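Local structure of cellulase (Xanthomonas axonopodis pv. citri, 4W7W) at residues V27-A32 / N64-P69; R37-T42 / L71-Q76; K145-G150 / A179-L184; S195-S200 / F251-R256; L219-H224 / N258-F263. The protein probably hydrolyses internal beta-1,4-glucosidic bonds of cellulose as a family 5 glycoside hydrolase, and binds cello-oligosaccharide in the cleft of its barrel. One frame throughout, in Å; residues are numbered along the deposited sequence. Where two conformers were deposited one is given.

In the fold
The chain forms a closed (beta/alpha)8 barrel of eight parallel strands. Interaction 1 joins strands 24-29 and 65-70 and closes the first beta-alpha-beta unit. Interaction 2 ties the loop after strand 24-29 to helix 72-75, so its segments alternate with those of interaction 1; the hydrogen bond from R74 NH1 to A32 O links the two. Interaction 3 follows in series and pairs strands 147-150 and 183-186. Interactions 4 and 5 cross in turn: the loop 195-200 meets helix 243-258, and strand 219-226 pairs with 262-268. Strands 183-186 and 219-226 are neighbours, and the R67-E222 salt bridge joins interactions 1 and 5 inside the barrel.

Interaction 1: V27-A32 / N64-P69; sequences VNLSGA and NTIRLP
R67 lies beside N28, and the two side chains point the same way. The chain of R67 starts with CG anti to the backbone N (chi1 -177°) and runs extended to NE. CB, CG and CD all pass N28 OD1, with CG at 3.1 Å from that oxygen. At the tip, R67 NH1 gives N28 OD1 a hydrogen bond of 2.8 Å. The oxygen lies close to the guanidinium plane, while the amide plane stands 85° from it. R67 NH2 and NH1 also form salt bridges to E222 and E266, so the group is held from several directions. The backbones pair in parallel: R67 N binds V27 O, and L29 N binds R67 O at 2.9 Å. I66, on the face it shares with V27, meets L29 CD1 through CG2 at 3.7 Å. Beyond the paired residues, one water bridges L29 O, A32 N and P69 O. These are the first two strands of a (beta/alpha)8 barrel, with a buried polar cluster inside.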
# COMPACT_ATOMS: atom_id res chain seq x y z
N VAL A 27 8.93 3.67 -1.96
CA VAL A 27 8.49 2.90 -3.10
C VAL A 27 7.93 1.55 -2.69
O VAL A 27 8.27 1.02 -1.64
CB VAL A 27 9.62 2.69 -4.14
CG1 VAL A 27 10.18 4.00 -4.67
CG2 VAL A 27 10.74 1.83 -3.60
N ASN A 28 7.09 1.01 -3.56
CA ASN A 28 6.71 -0.39 -3.53
C ASN A 28 7.82 -1.23 -4.15
O ASN A 28 8.27 -0.93 -5.27
CB ASN A 28 5.43 -0.63 -4.34
CG ASN A 28 4.20 -0.17 -3.63
OD1 ASN A 28 3.54 -0.98 -2.98
ND2 ASN A 28 3.84 1.11 -3.75
N LEU A 29 8.27 -2.28 -3.46
CA LEU A 29 9.16 -3.28 -4.05
C LEU A 29 8.29 -4.46 -4.39
O LEU A 29 7.97 -5.27 -3.53
CB LEU A 29 10.32 -3.66 -3.14
CG LEU A 29 11.32 -2.54 -2.88
CD1 LEU A 29 12.46 -2.98 -1.96
CD2 LEU A 29 11.91 -1.99 -4.17
N SER A 30 7.85 -4.48 -5.64
CA SER A 30 6.91 -5.47 -6.18
C SER A 30 7.63 -6.73 -6.65
O SER A 30 8.75 -6.65 -7.17
CB SER A 30 6.14 -4.83 -7.34
OG SER A 30 5.36 -5.76 -8.07
N GLY A 31 6.98 -7.87 -6.46
CA GLY A 31 7.50 -9.14 -6.95
C GLY A 31 7.01 -10.33 -6.18
O GLY A 31 6.92 -11.41 -6.73
N ALA A 32 6.72 -10.17 -4.90
CA ALA A 32 6.33 -11.32 -4.09
C ALA A 32 4.87 -11.69 -4.32
O ALA A 32 4.42 -12.79 -3.96
CB ALA A 32 6.61 -11.10 -2.62
N ASN A 64 12.80 6.52 2.91
CA ASN A 64 12.82 5.85 4.19
C ASN A 64 11.73 4.83 4.37
O ASN A 64 11.58 4.30 5.46
CB ASN A 64 12.77 6.87 5.34
CG ASN A 64 11.40 7.49 5.50
OD1 ASN A 64 10.55 7.36 4.62
ND2 ASN A 64 11.17 8.12 6.64
N THR A 65 10.97 4.51 3.31
CA THR A 65 9.83 3.61 3.44
C THR A 65 9.75 2.69 2.24
O THR A 65 9.85 3.14 1.10
CB THR A 65 8.52 4.41 3.57
OG1 THR A 65 8.61 5.27 4.71
CG2 THR A 65 7.32 3.50 3.80
N ILE A 66 9.55 1.41 2.52
CA ILE A 66 9.33 0.41 1.50
C ILE A 66 7.98 -0.25 1.74
O ILE A 66 7.72 -0.73 2.86
CB ILE A 66 10.43 -0.66 1.54
CG1 ILE A 66 11.80 -0.06 1.23
CG2 ILE A 66 10.09 -1.82 0.61
CD1 ILE A 66 11.96 0.57 -0.13
N ARG A 67 7.12 -0.24 0.73
CA ARG A 67 5.90 -1.04 0.77
C ARG A 67 6.19 -2.38 0.10
O ARG A 67 6.73 -2.40 -1.01
CB ARG A 67 4.73 -0.29 0.11
CG ARG A 67 3.40 -1.04 0.16
CD ARG A 67 2.26 -0.11 -0.18
NE ARG A 67 0.93 -0.69 -0.15
CZ ARG A 67 0.23 -1.09 -1.21
NH1 ARG A 67 0.77 -1.17 -2.41
NH2 ARG A 67 -1.04 -1.42 -1.05
N LEU A 68 5.87 -3.46 0.80
CA LEU A 68 6.21 -4.81 0.39
C LEU A 68 4.94 -5.63 0.18
O LEU A 68 4.38 -6.19 1.12
CB LEU A 68 7.08 -5.48 1.45
CG LEU A 68 7.58 -6.87 1.09
CD1 LEU A 68 8.66 -6.78 0.02
CD2 LEU A 68 8.10 -7.59 2.32
N PRO A 69 4.47 -5.70 -1.08
CA PRO A 69 3.36 -6.60 -1.40
C PRO A 69 3.75 -8.06 -1.17
O PRO A 69 4.84 -8.48 -1.53
CB PRO A 69 3.15 -6.36 -2.90
CG PRO A 69 3.66 -4.97 -3.13
CD PRO A 69 4.85 -4.86 -2.23
O HOH W 1 6.93 -7.83 -3.20

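Interaction 2: R37-T42 / L71-Q76; sequences RKKPGT and LWERVQ
The segment 37-42 is an irregular loop with a cis peptide bond before P40. In segment 71-76, L71 is the N-cap of the short helix 72-75. The backbones come nearest at P40 and R74, whose CA atoms are 5.6 Å apart. R74 spans the gap with its side chain. Its CG is anti to the carbonyl carbon (chi1 -67°), and the chain then extends toward the loop. R74 NE donates to P40 O at 2.9 Å, and R74 NH2 donates to K38 O at 2.9 Å. The K38 oxygen receives its bond in the carbonyl plane, on a lone pair. Both oxygens sit at the guanidinium edge, each tilted a little over 20° from its plane. L71 CD1 lies over one face of the group, toward its rim. R74 NH1 turns to A32 O and F34 O, so the guanidinium holds four backbone oxygens. More loosely, K39 crosses E73 at about a right angle, with K39 CD 3.9 Å from E73 CB. The K39 amine goes on to P77 O, and the E73 carboxylate binds S116 and N111. R74 ties the loop after strand 24-29 to the short helix after strand 65-70, two neighbouring strands of the (beta/alpha)8 barrel.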
# COMPACT_ATOMS: atom_id res chain seq x y z
N ARG A 37 -2.15 -16.46 -9.34
CA ARG A 37 -2.90 -17.71 -9.55
C ARG A 37 -2.20 -18.93 -8.95
O ARG A 37 -2.83 -19.95 -8.64
CB ARG A 37 -3.14 -18.00 -11.04
CG ARG A 37 -4.07 -17.03 -11.76
CD ARG A 37 -4.42 -17.53 -13.16
NE ARG A 37 -3.27 -17.54 -14.07
CZ ARG A 37 -2.85 -16.50 -14.79
NH1 ARG A 37 -3.50 -15.33 -14.73
NH2 ARG A 37 -1.78 -16.61 -15.58
N LYS A 38 -0.89 -18.82 -8.81
CA LYS A 38 -0.08 -19.95 -8.43
C LYS A 38 0.05 -20.03 -6.91
O LYS A 38 0.61 -19.13 -6.30
CB LYS A 38 1.29 -19.86 -9.09
CG LYS A 38 1.21 -19.49 -10.56
CD LYS A 38 2.03 -20.44 -11.40
CE LYS A 38 1.88 -20.13 -12.87
NZ LYS A 38 2.39 -21.26 -13.65
N LYS A 39 -0.48 -21.10 -6.32
CA LYS A 39 -0.45 -21.35 -4.88
C LYS A 39 0.07 -22.76 -4.64
O LYS A 39 -0.59 -23.71 -5.06
CB LYS A 39 -1.85 -21.23 -4.27
CG LYS A 39 -1.91 -21.47 -2.76
CD LYS A 39 -3.32 -21.40 -2.19
CE LYS A 39 -3.36 -21.52 -0.68
NZ LYS A 39 -3.03 -22.89 -0.22
N PRO A 40 1.20 -22.93 -3.95
CA PRO A 40 1.95 -21.84 -3.29
C PRO A 40 2.75 -20.96 -4.24
O PRO A 40 3.14 -19.85 -3.90
CB PRO A 40 2.89 -22.61 -2.36
CG PRO A 40 3.11 -23.93 -3.04
CD PRO A 40 1.76 -24.26 -3.61
N GLY A 41 3.02 -21.48 -5.43
CA GLY A 41 4.03 -20.89 -6.28
C GLY A 41 5.40 -21.24 -5.74
O GLY A 41 5.56 -21.68 -4.61
N THR A 42 6.40 -21.04 -6.59
CA THR A 42 7.77 -21.37 -6.22
C THR A 42 8.64 -20.12 -6.26
O THR A 42 8.69 -19.39 -7.27
CB THR A 42 8.34 -22.44 -7.16
OG1 THR A 42 7.51 -23.61 -7.09
CG2 THR A 42 9.78 -22.81 -6.79
N LEU A 71 1.41 -12.14 -0.77
CA LEU A 71 0.08 -12.76 -0.85
C LEU A 71 -0.35 -13.45 0.42
O LEU A 71 0.40 -14.23 1.04
CB LEU A 71 0.01 -13.80 -1.95
CG LEU A 71 0.29 -13.29 -3.36
CD1 LEU A 71 0.02 -14.40 -4.35
CD2 LEU A 71 -0.56 -12.06 -3.68
N TRP A 72 -1.60 -13.20 0.78
CA TRP A 72 -2.25 -13.90 1.88
C TRP A 72 -2.11 -15.41 1.72
O TRP A 72 -1.78 -16.12 2.67
CB TRP A 72 -3.72 -13.45 1.90
CG TRP A 72 -4.52 -13.86 3.09
CD1 TRP A 72 -4.14 -14.67 4.13
CD2 TRP A 72 -5.88 -13.51 3.33
NE1 TRP A 72 -5.19 -14.84 5.00
CE2 TRP A 72 -6.27 -14.12 4.53
CE3 TRP A 72 -6.81 -12.73 2.62
CZ2 TRP A 72 -7.55 -13.99 5.05
CZ3 TRP A 72 -8.09 -12.62 3.12
CH2 TRP A 72 -8.45 -13.24 4.32
N GLU A 73 -2.33 -15.91 0.51
CA GLU A 73 -2.30 -17.35 0.27
C GLU A 73 -0.92 -17.95 0.45
O GLU A 73 -0.81 -19.15 0.72
CB GLU A 73 -2.78 -17.65 -1.14
CG GLU A 73 -4.21 -17.22 -1.44
CD GLU A 73 -4.35 -15.79 -1.95
OE1 GLU A 73 -3.41 -14.97 -1.85
OE2 GLU A 73 -5.46 -15.45 -2.42
N ARG A 74 0.13 -17.14 0.26
CA ARG A 74 1.49 -17.62 0.41
C ARG A 74 1.97 -17.54 1.86
O ARG A 74 2.76 -18.41 2.27
CB ARG A 74 2.44 -16.87 -0.53
CG ARG A 74 2.15 -17.20 -1.98
CD ARG A 74 3.08 -16.51 -2.98
NE ARG A 74 2.79 -17.00 -4.32
CZ ARG A 74 2.81 -16.28 -5.44
NH1 ARG A 74 3.19 -15.01 -5.45
NH2 ARG A 74 2.46 -16.86 -6.58
N VAL A 75 1.49 -16.56 2.63
CA VAL A 75 1.89 -16.49 4.03
C VAL A 75 1.00 -17.34 4.94
O VAL A 75 1.42 -17.71 6.03
CB VAL A 75 1.97 -15.02 4.51
CG1 VAL A 75 0.61 -14.46 4.87
CG2 VAL A 75 2.94 -14.88 5.67
N GLN A 76 -0.22 -17.63 4.50
CA GLN A 76 -1.18 -18.41 5.31
C GLN A 76 -1.92 -19.34 4.37
O GLN A 76 -3.00 -18.99 3.89
CB GLN A 76 -2.14 -17.50 6.08
CG GLN A 76 -2.93 -18.26 7.13
CD GLN A 76 -3.97 -17.40 7.85
OE1 GLN A 76 -4.55 -16.48 7.28
NE2 GLN A 76 -4.20 -17.69 9.12

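Interaction 3: K145-G150 / A179-L184; sequences KAVIFG and AKNLIL
The F149 ring packs tightly against N181. The amide of N181 is stacked on the ring, with the planes 25° apart, and N181 CG is 3.5 Å from F149 CZ. N181 CB also makes a CH-pi contact over the same ring, 4.0 Å from its centroid. With CG anti to the carbonyl carbon (chi1 -52°), N181 turns ND2 to V147 O in a nearly straight hydrogen bond of 3.0 Å. ND2 has a second acceptor in F141 O, so the amide is fixed in rotation. Next along, F149 N binds L182 O at 2.9 Å, and F149 O receives L184 N at 2.8 Å. I148 CG2 packs on L184 CG at 3.7 Å. The contact is looser toward the start of the pairing. There V147 O also takes a water that joins it to L182 N, and the side chains of K145 and K180 are exposed. Helix 160-176 connects these two parallel strands, a beta-alpha-beta crossover of the (beta/alpha)8 barrel.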
# COMPACT_ATOMS: atom_id res chain seq x y z
N LYS A 145 9.37 -1.72 15.62
CA LYS A 145 8.95 -0.32 15.35
C LYS A 145 9.02 0.09 13.87
O LYS A 145 8.38 1.05 13.42
CB LYS A 145 9.77 0.66 16.21
CG LYS A 145 9.31 0.73 17.66
CD LYS A 145 10.04 1.82 18.43
CE LYS A 145 9.13 2.45 19.48
NZ LYS A 145 8.19 3.44 18.87
N ALA A 146 9.83 -0.62 13.12
CA ALA A 146 9.93 -0.37 11.70
C ALA A 146 8.74 -0.88 10.90
O ALA A 146 8.60 -0.50 9.73
CB ALA A 146 11.21 -0.99 11.15
N VAL A 147 7.92 -1.76 11.48
CA VAL A 147 6.88 -2.43 10.71
C VAL A 147 5.55 -1.69 10.78
O VAL A 147 5.10 -1.31 11.87
CB VAL A 147 6.72 -3.88 11.18
CG1 VAL A 147 5.60 -4.56 10.42
CG2 VAL A 147 8.02 -4.65 11.01
N ILE A 148 4.96 -1.50 9.60
CA ILE A 148 3.65 -0.88 9.43
C ILE A 148 2.73 -1.94 8.83
O ILE A 148 3.15 -2.70 7.94
CB ILE A 148 3.78 0.36 8.50
CG1 ILE A 148 4.67 1.42 9.15
CG2 ILE A 148 2.42 0.91 8.15
CD1 ILE A 148 5.12 2.51 8.20
N PHE A 149 1.48 -2.00 9.31
CA PHE A 149 0.55 -3.05 8.87
C PHE A 149 -0.39 -2.50 7.79
O PHE A 149 -1.29 -1.71 8.09
CB PHE A 149 -0.25 -3.58 10.05
CG PHE A 149 0.58 -4.17 11.16
CD1 PHE A 149 1.77 -4.83 10.94
CD2 PHE A 149 0.12 -4.10 12.45
CE1 PHE A 149 2.48 -5.39 12.00
CE2 PHE A 149 0.83 -4.66 13.52
CZ PHE A 149 2.00 -5.33 13.28
N GLY A 150 -0.18 -2.92 6.55
CA GLY A 150 -1.05 -2.53 5.43
C GLY A 150 -2.15 -3.56 5.26
O GLY A 150 -1.99 -4.57 4.56
N ALA A 179 0.08 -5.02 20.00
CA ALA A 179 0.81 -4.30 18.96
C ALA A 179 0.38 -2.85 18.90
O ALA A 179 -0.82 -2.54 18.85
CB ALA A 179 0.58 -4.97 17.62
N LYS A 180 1.37 -1.95 18.85
CA LYS A 180 1.14 -0.51 18.77
C LYS A 180 1.49 0.05 17.40
O LYS A 180 1.43 1.26 17.19
CB LYS A 180 1.95 0.20 19.85
CG LYS A 180 1.58 -0.21 21.26
CD LYS A 180 2.41 0.52 22.31
CE LYS A 180 1.93 0.22 23.73
NZ LYS A 180 2.90 0.69 24.75
N ASN A 181 1.81 -0.82 16.45
CA ASN A 181 2.29 -0.41 15.14
C ASN A 181 1.25 0.41 14.40
O ASN A 181 0.05 0.26 14.60
CB ASN A 181 2.60 -1.64 14.29
CG ASN A 181 3.51 -2.65 14.97
OD1 ASN A 181 3.15 -3.21 16.01
ND2 ASN A 181 4.66 -2.92 14.39
N LEU A 182 1.72 1.26 13.49
CA LEU A 182 0.83 1.98 12.59
C LEU A 182 0.07 0.99 11.73
O LEU A 182 0.67 0.06 11.16
CB LEU A 182 1.67 2.92 11.71
CG LEU A 182 0.88 3.73 10.67
CD1 LEU A 182 -0.15 4.67 11.28
CD2 LEU A 182 1.84 4.49 9.80
N ILE A 183 -1.25 1.19 11.63
CA ILE A 183 -2.11 0.41 10.76
C ILE A 183 -2.57 1.34 9.63
O ILE A 183 -3.10 2.43 9.89
CB ILE A 183 -3.35 -0.12 11.52
CG1 ILE A 183 -2.93 -1.10 12.59
CG2 ILE A 183 -4.31 -0.78 10.54
CD1 ILE A 183 -4.06 -1.45 13.55
N LEU A 184 -2.40 0.88 8.39
CA LEU A 184 -2.91 1.56 7.21
C LEU A 184 -4.22 0.87 6.80
O LEU A 184 -4.22 -0.32 6.46
CB LEU A 184 -1.93 1.52 6.05
CG LEU A 184 -0.56 2.15 6.35
CD1 LEU A 184 0.29 2.09 5.10
CD2 LEU A 184 -0.69 3.57 6.86
O HOH W 2 4.56 1.17 12.98

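Interaction 4: S195-S200 / F251-R256; sequences SWRSTS and FTSWLR
R197 NH2, which lies beside W254 and S253, is gripped by two acceptors. It forms a salt bridge with E257 and a hydrogen bond with G250 O, both on the helix that carries 251-256. The R197 chain bends at chi3 (83°), which brings NH2 to 3.6 Å from W254 CB and beside S253 CB. S253 OG shares the E257 carboxylate, so that acid serves both residues. The guanidinium and the W254 ring stand nearly perpendicular, and their side chains cross at a slant. Most of the contact is aromatic. W196 sits in a type I turn from S195 to S198, and its CG is anti to the backbone N (chi1 -163°), directing the indole at the helix. F251 brings its edge to one face of W196, with F251 CD1 3.5 Å from W196 CD2. W196 in turn points its own edge at the face of W254, where W196 NE1 lies 3.3 Å from W254 CD2. Both pairs are T-shaped. The W254 NE1 is held by E210, outside the cluster. F221 of strand 219-226 packs on all three aromatic residues. The result is an aromatic cluster on the outside of the barrel, joining the loop after strand 183-186 to helix 243-258.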
# COMPACT_ATOMS: atom_id res chain seq x y z
N SER A 195 -12.53 8.81 -5.42
CA SER A 195 -13.89 8.35 -5.24
C SER A 195 -14.26 8.20 -3.77
O SER A 195 -15.33 7.66 -3.45
CB SER A 195 -14.08 7.03 -5.94
OG SER A 195 -13.10 6.12 -5.45
N TRP A 196 -13.42 8.71 -2.87
CA TRP A 196 -13.59 8.49 -1.44
C TRP A 196 -14.97 8.92 -0.94
O TRP A 196 -15.53 8.28 -0.04
CB TRP A 196 -12.52 9.26 -0.67
CG TRP A 196 -12.33 8.83 0.73
CD1 TRP A 196 -12.72 9.47 1.85
CD2 TRP A 196 -11.66 7.63 1.16
NE1 TRP A 196 -12.35 8.76 2.96
CE2 TRP A 196 -11.69 7.63 2.57
CE3 TRP A 196 -11.02 6.59 0.49
CZ2 TRP A 196 -11.09 6.63 3.32
CZ3 TRP A 196 -10.43 5.60 1.24
CH2 TRP A 196 -10.47 5.63 2.65
N ARG A 197 -15.49 10.01 -1.51
CA ARG A 197 -16.71 10.63 -1.03
C ARG A 197 -17.91 10.31 -1.91
O ARG A 197 -19.01 10.82 -1.66
CB ARG A 197 -16.52 12.14 -0.89
CG ARG A 197 -15.31 12.51 -0.03
CD ARG A 197 -15.11 14.01 0.18
NE ARG A 197 -15.96 14.43 1.27
CZ ARG A 197 -15.62 15.18 2.30
NH1 ARG A 197 -16.55 15.47 3.18
NH2 ARG A 197 -14.43 15.69 2.48
N SER A 198 -17.75 9.43 -2.89
CA SER A 198 -18.83 9.18 -3.85
C SER A 198 -19.97 8.40 -3.23
O SER A 198 -19.75 7.34 -2.61
CB SER A 198 -18.31 8.36 -5.02
OG SER A 198 -19.37 8.03 -5.90
N THR A 199 -21.19 8.88 -3.46
CA THR A 199 -22.39 8.19 -2.99
C THR A 199 -23.24 7.70 -4.15
O THR A 199 -24.37 7.27 -3.93
CB THR A 199 -23.24 9.11 -2.10
OG1 THR A 199 -23.60 10.29 -2.82
CG2 THR A 199 -22.48 9.49 -0.87
N SER A 200 -22.71 7.72 -5.37
CA SER A 200 -23.51 7.32 -6.53
C SER A 200 -24.17 5.97 -6.34
O SER A 200 -25.36 5.81 -6.61
CB SER A 200 -22.65 7.29 -7.78
OG SER A 200 -22.08 8.56 -7.99
N PHE A 251 -10.39 13.77 -0.43
CA PHE A 251 -9.84 12.88 0.57
C PHE A 251 -9.05 13.66 1.62
O PHE A 251 -9.22 13.41 2.82
CB PHE A 251 -9.00 11.81 -0.12
CG PHE A 251 -8.31 10.86 0.81
CD1 PHE A 251 -9.02 9.90 1.51
CD2 PHE A 251 -6.94 10.91 0.99
CE1 PHE A 251 -8.36 9.01 2.35
CE2 PHE A 251 -6.28 10.03 1.83
CZ PHE A 251 -7.00 9.08 2.50
N THR A 252 -8.22 14.59 1.17
CA THR A 252 -7.45 15.41 2.09
C THR A 252 -8.37 16.17 3.04
O THR A 252 -8.14 16.22 4.25
CB THR A 252 -6.56 16.38 1.29
OG1 THR A 252 -5.65 15.62 0.49
CG2 THR A 252 -5.77 17.31 2.18
N SER A 253 -9.45 16.73 2.50
CA SER A 253 -10.39 17.45 3.35
C SER A 253 -11.05 16.51 4.36
O SER A 253 -11.22 16.86 5.52
CB SER A 253 -11.47 18.15 2.52
OG SER A 253 -12.19 19.07 3.32
N TRP A 254 -11.43 15.31 3.91
CA TRP A 254 -12.04 14.33 4.80
C TRP A 254 -11.10 13.99 5.96
O TRP A 254 -11.54 13.90 7.11
CB TRP A 254 -12.41 13.08 4.01
CG TRP A 254 -13.05 12.03 4.84
CD1 TRP A 254 -14.37 11.95 5.17
CD2 TRP A 254 -12.40 10.91 5.46
NE1 TRP A 254 -14.58 10.84 5.96
CE2 TRP A 254 -13.39 10.18 6.14
CE3 TRP A 254 -11.08 10.45 5.51
CZ2 TRP A 254 -13.11 9.02 6.86
CZ3 TRP A 254 -10.82 9.29 6.22
CH2 TRP A 254 -11.82 8.59 6.87
N LEU A 255 -9.82 13.81 5.66
CA LEU A 255 -8.86 13.56 6.73
C LEU A 255 -8.88 14.71 7.74
O LEU A 255 -8.95 14.49 8.95
CB LEU A 255 -7.44 13.43 6.17
CG LEU A 255 -7.17 12.26 5.24
CD1 LEU A 255 -5.80 12.45 4.59
CD2 LEU A 255 -7.27 10.94 5.98
N ARG A 256 -8.82 15.93 7.24
CA ARG A 256 -8.77 17.09 8.11
C ARG A 256 -10.05 17.22 8.94
O ARG A 256 -9.99 17.49 10.14
CB ARG A 256 -8.49 18.33 7.28
CG ARG A 256 -7.90 19.48 8.07
CD ARG A 256 -7.45 20.58 7.13
NE ARG A 256 -6.15 20.30 6.54
CZ ARG A 256 -5.83 20.47 5.27
NH1 ARG A 256 -6.69 20.95 4.39
NH2 ARG A 256 -4.59 20.18 4.89

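Interaction 5: L219-H224 / N258-F263; sequences LAFEAH and NKQKGF
F221 has CG anti to the carbonyl carbon (chi1 -71°), and Q260 folds back at chi2 (-60°); together these turns bring the amide of Q260 to the ring edge. Q260 OE1 lies in the ring plane, 3.5 Å from F221 CE2, and the amide stands 80° to the ring. A water fixes the same oxygen, bridging it to L219 O and K261 N. Q260 NE2 returns to N258 O; between them K259, the first residue after the helix, has positive phi in a Schellman motif. The parallel backbones are joined by F221 N to K261 O, 2.8 Å, F263 N to F221 O, 2.8 Å, and A223 N to F263 O, 3.0 Å. E222 extends fully, and its OE2 accepts H224 NE2 at 2.7 Å on the anti lone pair. H224 ND1 binds E154, which lines the glycan pocket. This strand pair is part of the (beta/alpha)8 barrel, and through H224 and E154 its C-terminal end lies next to residues of that pocket.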
# COMPACT_ATOMS: atom_id res chain seq x y z
N LEU A 219 -3.57 4.92 13.55
CA LEU A 219 -4.18 4.53 12.29
C LEU A 219 -3.93 5.62 11.26
O LEU A 219 -3.86 6.79 11.60
CB LEU A 219 -5.69 4.48 12.55
CG LEU A 219 -6.62 3.72 11.67
CD1 LEU A 219 -6.21 2.26 11.74
CD2 LEU A 219 -8.06 3.87 12.18
N ALA A 220 -3.86 5.21 10.00
CA ALA A 220 -3.95 6.15 8.88
C ALA A 220 -4.76 5.50 7.78
O ALA A 220 -4.77 4.27 7.66
CB ALA A 220 -2.57 6.58 8.38
N PHE A 221 -5.40 6.32 6.96
CA PHE A 221 -6.22 5.83 5.87
C PHE A 221 -5.38 5.80 4.61
O PHE A 221 -4.80 6.81 4.19
CB PHE A 221 -7.47 6.69 5.74
CG PHE A 221 -8.41 6.45 6.87
CD1 PHE A 221 -9.30 5.40 6.82
CD2 PHE A 221 -8.29 7.16 8.06
CE1 PHE A 221 -10.10 5.09 7.91
CE2 PHE A 221 -9.09 6.86 9.15
CZ PHE A 221 -10.00 5.83 9.06
N GLU A 222 -5.32 4.62 4.01
CA GLU A 222 -4.57 4.40 2.78
C GLU A 222 -5.47 4.63 1.57
O GLU A 222 -6.49 3.96 1.45
CB GLU A 222 -4.03 2.96 2.76
CG GLU A 222 -3.25 2.64 1.50
CD GLU A 222 -2.68 1.25 1.49
OE1 GLU A 222 -2.42 0.72 2.59
OE2 GLU A 222 -2.46 0.71 0.38
N ALA A 223 -5.04 5.54 0.70
CA ALA A 223 -5.70 5.77 -0.57
C ALA A 223 -4.68 5.53 -1.69
O ALA A 223 -3.47 5.61 -1.45
CB ALA A 223 -6.26 7.18 -0.67
N HIS A 224 -5.18 5.20 -2.87
CA HIS A 224 -4.37 5.06 -4.07
C HIS A 224 -4.86 6.06 -5.09
O HIS A 224 -6.04 6.40 -5.11
CB HIS A 224 -4.47 3.66 -4.67
CG HIS A 224 -3.91 2.60 -3.78
ND1 HIS A 224 -3.84 1.28 -4.16
CD2 HIS A 224 -3.39 2.67 -2.54
CE1 HIS A 224 -3.32 0.58 -3.16
NE2 HIS A 224 -3.02 1.40 -2.18
N ASN A 258 -12.01 14.94 9.96
CA ASN A 258 -12.13 13.85 10.91
C ASN A 258 -10.92 13.68 11.81
O ASN A 258 -10.88 12.75 12.61
CB ASN A 258 -12.48 12.55 10.18
CG ASN A 258 -13.88 12.59 9.63
OD1 ASN A 258 -14.84 12.42 10.38
ND2 ASN A 258 -14.03 12.89 8.35
N LYS A 259 -9.97 14.62 11.70
CA LYS A 259 -8.77 14.61 12.52
C LYS A 259 -7.99 13.29 12.33
O LYS A 259 -7.47 12.72 13.28
CB LYS A 259 -9.10 14.84 14.02
CG LYS A 259 -10.18 15.86 14.35
CD LYS A 259 -9.88 17.24 13.78
CE LYS A 259 -10.37 18.41 14.64
NZ LYS A 259 -11.56 19.13 14.10
N GLN A 260 -7.92 12.84 11.07
CA GLN A 260 -7.22 11.61 10.70
C GLN A 260 -6.01 11.94 9.83
O GLN A 260 -5.82 13.07 9.36
CB GLN A 260 -8.17 10.66 9.95
CG GLN A 260 -9.44 10.28 10.71
CD GLN A 260 -9.16 9.59 12.02
OE1 GLN A 260 -8.38 8.66 12.09
NE2 GLN A 260 -9.78 10.06 13.09
N LYS A 261 -5.22 10.89 9.57
CA LYS A 261 -4.03 10.96 8.72
C LYS A 261 -4.23 10.02 7.55
O LYS A 261 -4.91 9.00 7.67
CB LYS A 261 -2.80 10.50 9.50
CG LYS A 261 -2.52 11.23 10.77
CD LYS A 261 -2.11 12.64 10.50
CE LYS A 261 -1.43 13.21 11.74
NZ LYS A 261 -0.78 14.51 11.47
N GLY A 262 -3.54 10.33 6.45
CA GLY A 262 -3.61 9.57 5.21
C GLY A 262 -2.26 9.12 4.71
O GLY A 262 -1.22 9.68 5.06
N PHE A 263 -2.30 8.12 3.85
CA PHE A 263 -1.08 7.58 3.26
C PHE A 263 -1.39 7.20 1.83
O PHE A 263 -2.36 6.49 1.58
CB PHE A 263 -0.63 6.33 4.06
CG PHE A 263 0.77 5.92 3.76
CD1 PHE A 263 1.09 5.27 2.57
CD2 PHE A 263 1.79 6.21 4.66
CE1 PHE A 263 2.41 4.96 2.26
CE2 PHE A 263 3.10 5.87 4.37
CZ PHE A 263 3.41 5.28 3.15
O HOH W 3 -5.73 8.76 11.39